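Local coordinates for tubulin-like protein CetZ (Methanosaeta thermophila, PDB 3ZID) that binds and probably hydrolyses GTP as an archaeal relative of tubulin and FtsZ, and is probably involved in the control of cell shape, at residues T50-N53 with D54-L58; F60-A63 with K64-L67. One frame throughout, in Å; residues are numbered along the deposited sequence.

Contact 1 (T50-N53 with D54-L58); sequences TAIN and DLKEL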
loop_
_atom_site.group_PDB
_atom_site.type_symbol
_atom_site.label_atom_id
_atom_site.label_comp_id
_atom_site.label_asym_id
_atom_site.label_seq_id
_atom_site.Cartn_x
_atom_site.Cartn_y
_atom_site.Cartn_z
ATOM N N THR A 50 -14.225 -1.315 -11.382
ATOM C CA THR A 50 -14.877 -1.200 -12.676
ATOM C C THR A 50 -15.176 -2.583 -13.227
ATOM O O THR A 50 -15.870 -2.713 -14.224
ATOM C CB THR A 50 -13.971 -0.505 -13.688
ATOM O OG1 THR A 50 -12.727 -1.217 -13.784
ATOM C CG2 THR A 50 -13.706 0.934 -13.272
ATOM N N ALA A 51 -14.646 -3.615 -12.585
ATOM C CA ALA A 51 -14.891 -4.984 -13.027
ATOM C C ALA A 51 -15.817 -5.686 -12.049
ATOM O O ALA A 51 -15.434 -5.971 -10.915
ATOM C CB ALA A 51 -13.579 -5.735 -13.171
ATOM N N ILE A 52 -17.053 -5.938 -12.472
ATOM C CA ILE A 52 -18.048 -6.495 -11.557
ATOM C C ILE A 52 -17.715 -7.923 -11.109
ATOM O O ILE A 52 -18.086 -8.323 -10.004
ATOM C CB ILE A 52 -19.497 -6.390 -12.123
ATOM C CG1 ILE A 52 -20.523 -6.704 -11.030
ATOM C CG2 ILE A 52 -19.683 -7.260 -13.357
ATOM C CD1 ILE A 52 -21.946 -6.576 -11.483
ATOM N N ASN A 53 -17.011 -8.686 -11.944
ATOM C CA ASN A 53 -16.540 -10.019 -11.528
ATOM C C ASN A 53 -15.702 -9.977 -10.255
ATOM O O ASN A 53 -15.831 -10.845 -9.402
ATOM C CB ASN A 53 -15.754 -10.731 -12.635
ATOM C CG ASN A 53 -16.655 -11.376 -13.664
ATOM O OD1 ASN A 53 -17.824 -11.655 -13.391
ATOM N ND2 ASN A 53 -16.115 -11.629 -14.848
ATOM N N ASP A 54 -14.823 -8.981 -10.153
ATOM C CA ASP A 54 -13.996 -8.805 -8.966
ATOM C C ASP A 54 -14.844 -8.582 -7.721
ATOM O O ASP A 54 -14.573 -9.167 -6.680
ATOM C CB ASP A 54 -13.030 -7.629 -9.124
ATOM C CG ASP A 54 -12.102 -7.776 -10.315
ATOM O OD1 ASP A 54 -12.149 -8.824 -10.984
ATOM O OD2 ASP A 54 -11.321 -6.834 -10.573
ATOM N N LEU A 55 -15.854 -7.720 -7.827
ATOM C CA LEU A 55 -16.718 -7.424 -6.688
ATOM C C LEU A 55 -17.542 -8.644 -6.309
ATOM O O LEU A 55 -17.811 -8.880 -5.133
ATOM C CB LEU A 55 -17.626 -6.240 -6.994
ATOM C CG LEU A 55 -16.920 -4.912 -7.265
ATOM C CD1 LEU A 55 -17.888 -3.939 -7.923
ATOM C CD2 LEU A 55 -16.368 -4.315 -5.972
ATOM N N LYS A 56 -17.899 -9.439 -7.313
ATOM C CA LYS A 56 -18.671 -10.658 -7.085
ATOM C C LYS A 56 -17.886 -11.678 -6.273
ATOM O O LYS A 56 -18.448 -12.370 -5.430
ATOM C CB LYS A 56 -19.113 -11.270 -8.407
ATOM C CG LYS A 56 -20.313 -10.575 -9.024
ATOM C CD LYS A 56 -20.535 -11.027 -10.464
ATOM C CE LYS A 56 -20.699 -12.535 -10.575
ATOM N NZ LYS A 56 -21.044 -12.952 -11.973
ATOM N N GLU A 57 -16.588 -11.774 -6.543
ATOM C CA GLU A 57 -15.726 -12.732 -5.861
ATOM C C GLU A 57 -15.419 -12.366 -4.408
ATOM O O GLU A 57 -14.816 -13.155 -3.697
ATOM C CB GLU A 57 -14.410 -12.915 -6.624
ATOM C CG GLU A 57 -14.545 -13.473 -8.035
ATOM C CD GLU A 57 -13.312 -13.194 -8.893
ATOM O OE1 GLU A 57 -12.180 -13.480 -8.437
ATOM O OE2 GLU A 57 -13.472 -12.675 -10.021
ATOM N N LEU A 58 -15.809 -11.176 -3.967
ATOM C CA LEU A 58 -15.580 -10.800 -2.578
ATOM C C LEU A 58 -16.493 -11.641 -1.701
ATOM O O LEU A 58 -17.601 -11.981 -2.105
ATOM C CB LEU A 58 -15.808 -9.301 -2.367
ATOM C CG LEU A 58 -14.887 -8.375 -3.180
ATOM C CD1 LEU A 58 -15.119 -6.911 -2.833
ATOM C CD2 LEU A 58 -13.404 -8.740 -3.006
#

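Contact 2 (F60-A63 with K64-L67); sequences FTAA and KDRL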
loop_
_atom_site.group_PDB
_atom_site.type_symbol
_atom_site.label_atom_id
_atom_site.label_comp_id
_atom_site.label_asym_id
_atom_site.label_seq_id
_atom_site.Cartn_x
_atom_site.Cartn_y
_atom_site.Cartn_z
ATOM N N PHE A 60 -16.493 -11.443 2.200
ATOM C CA PHE A 60 -16.742 -10.993 3.567
ATOM C C PHE A 60 -17.188 -9.529 3.573
ATOM O O PHE A 60 -17.265 -8.878 4.616
ATOM C CB PHE A 60 -15.493 -11.214 4.437
ATOM C CG PHE A 60 -15.010 -12.654 4.449
ATOM C CD1 PHE A 60 -15.513 -13.564 5.360
ATOM C CD2 PHE A 60 -14.067 -13.098 3.529
ATOM C CE1 PHE A 60 -15.081 -14.893 5.362
ATOM C CE2 PHE A 60 -13.639 -14.412 3.524
ATOM C CZ PHE A 60 -14.148 -15.312 4.442
ATOM N N THR A 61 -17.512 -9.021 2.392
ATOM C CA THR A 61 -17.898 -7.623 2.253
ATOM C C THR A 61 -19.360 -7.553 1.877
ATOM O O THR A 61 -19.768 -8.141 0.886
ATOM C CB THR A 61 -17.046 -6.924 1.162
ATOM O OG1 THR A 61 -15.663 -7.030 1.514
ATOM C CG2 THR A 61 -17.407 -5.450 1.040
ATOM N N ALA A 62 -20.134 -6.814 2.661
ATOM C CA ALA A 62 -21.565 -6.659 2.402
ATOM C C ALA A 62 -21.856 -6.049 1.026
ATOM O O ALA A 62 -21.092 -5.223 0.532
ATOM C CB ALA A 62 -22.203 -5.835 3.495
ATOM N N ALA A 63 -22.987 -6.433 0.438
ATOM C CA ALA A 63 -23.373 -5.992 -0.903
ATOM C C ALA A 63 -23.449 -4.474 -1.004
ATOM O O ALA A 63 -23.096 -3.894 -2.029
ATOM C CB ALA A 63 -24.704 -6.604 -1.291
ATOM N N LYS A 64 -23.878 -3.832 0.076
ATOM C CA LYS A 64 -23.947 -2.378 0.116
ATOM C C LYS A 64 -22.576 -1.718 0.069
ATOM O O LYS A 64 -22.464 -0.524 -0.203
ATOM C CB LYS A 64 -24.669 -1.928 1.371
ATOM C CG LYS A 64 -24.105 -2.532 2.636
ATOM C CD LYS A 64 -24.744 -1.899 3.867
ATOM C CE LYS A 64 -24.092 -0.565 4.220
ATOM N NZ LYS A 64 -22.842 -0.760 5.000
ATOM N N ASP A 65 -21.536 -2.496 0.344
ATOM C CA ASP A 65 -20.192 -1.956 0.391
ATOM C C ASP A 65 -19.419 -2.310 -0.875
ATOM O O ASP A 65 -18.203 -2.122 -0.946
ATOM C CB ASP A 65 -19.463 -2.478 1.632
ATOM C CG ASP A 65 -20.071 -1.963 2.928
ATOM O OD1 ASP A 65 -20.883 -1.016 2.877
ATOM O OD2 ASP A 65 -19.710 -2.486 4.005
ATOM N N ARG A 66 -20.131 -2.834 -1.867
ATOM C CA ARG A 66 -19.529 -3.170 -3.153
ATOM C C ARG A 66 -20.014 -2.217 -4.221
ATOM O O ARG A 66 -21.163 -2.277 -4.646
ATOM C CB ARG A 66 -19.845 -4.604 -3.569
ATOM C CG ARG A 66 -19.468 -5.640 -2.561
ATOM C CD ARG A 66 -19.694 -7.035 -3.125
ATOM N NE ARG A 66 -19.485 -8.049 -2.099
ATOM C CZ ARG A 66 -19.566 -9.356 -2.309
ATOM N NH1 ARG A 66 -19.852 -9.816 -3.517
ATOM N NH2 ARG A 66 -19.348 -10.202 -1.311
ATOM N N LEU A 67 -19.128 -1.311 -4.615
ATOM C CA LEU A 67 -19.458 -0.258 -5.552
ATOM C C LEU A 67 -18.916 -0.553 -6.947
ATOM O O LEU A 67 -17.696 -0.553 -7.172
ATOM C CB LEU A 67 -18.942 1.087 -5.042
ATOM C CG LEU A 67 -19.293 2.273 -5.946
ATOM C CD1 LEU A 67 -20.798 2.402 -6.084
ATOM C CD2 LEU A 67 -18.714 3.555 -5.392
HETATM O O HOH W 1 -18.656 -5.260 4.668
#

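Contact 1 (T50-N53 with D54-L58)
Ala51 and Asp54 meet at the first turn of helix 52-56, where the methyl CB of Ala51, at the N-cap position, lies 3.6 Å from Asp54 OD2. CG of Asp54 stands beside its own backbone N (chi1 -58°), which folds the carboxylate back along the turn to the Ala51 methyl. In the same turn, Asp54 N makes a weak hydrogen bond to Ala51 O. Further on, Asn53 and Lys56 run side by side and point the same way on the exposed face. A bend at chi3 (56°) brings Lys56 NZ within 3.7 Å of Asn53 OD1, too long for a hydrogen bond. Lys56 CG packs 3.3 Å from Ile52 O. That carbonyl accepts Lys56 N at 2.9 Å, and Asn53 O accepts Glu57 N, both ordinary i to i+4 helical bonds. The Glu57 chain runs past Asn53 O, with Glu57 CG 3.2 Å and OE2 3.0 Å from it; both oxygens are acceptors and do not bond. The side chain of Asp54 reaches to about 4 Å from the bound GDP and touches Gln11 and Asn14 of helix 10-30. With an alanine in its place, Asn49 ND2 would probably lose its weak partner and a gap open against Gln11. In the beta-alpha-beta unit 42-49, 52-56, 66-68, buried Leu55 is set against Ala47 and Asn49 of strand 42-49, His68 of strand 66-68 and Asn14; Leu58, also buried, packs on Ala47 and Asn14.

Contact 2 (F60-A63 with K64-L67)
The guanidinium of Arg66 meets Thr61 O at its edge, near its plane, while Ala62 O stands obliquely to the group. The loop they join leads from helix 52-56 into the edge strand of the parallel sheet, within the beta-alpha-beta crossover of the Rossmann-like GTPase domain, and closes with a short 3-10 turn. Arg66 NE and Arg66 NH2 both reach Thr61 O, each at 3.0 Å, a side-on grip of two nitrogens on one carbonyl oxygen, which lies 18° out of the guanidinium plane. The two donors use that oxygen differently: NH2 arrives in the carbonyl plane, NE from above it. An extended chain from CG to NE (chi2 -174°, chi3 -173°) carries the group from the start of strand 66-68 back to the loop. In the 3-10 turn Asp65 N bonds to Ala62 O at 2.8 Å, and Arg66 N to Ala63 O at 3.2 Å, both donors above their carbonyl planes. Thr61 CG2 slants across Asp65 and packs on Asp65 CB at 3.7 Å, whereas Thr61 OG1 turns to Asp18 and Asn21 of helix 10-30. The Asp65 carboxylate is held through both oxygens. Asp65 OD1 takes Lys64 NZ at 2.9 Å on its syn side, in a salt bridge for which bends at chi3 and chi4 of the lysine bring NZ round, and also pairs with Arg100. Asp65 OD2 accepts from a water 3.0 Å away, which in turn accepts from Ala62 N at 2.9 Å.

Overall arrangement
The two contacts follow each other along one connection, their centres about 10 Å apart: contact 1 lies on helix 52-56, contact 2 on the loop that brings the chain into strand 66-68. Contact 1 is a surface contact, yet one edge faces the nucleotide; contact 2 is partly buried and further off, with the Thr61 side chain about 12 Å from GDP. Helical backbone bonds dominate the first, whereas a charged side chain gripping a carbonyl and a salt bridge mark the second. They touch where Arg66 NH2 lies 2.6 Å from Leu58 O and Arg66 NH1 2.8 Å from Leu55 O, and through Leu55 CD1, 3.5 Å from Leu67 O. Both rest against strand 42-49 and helix 10-30.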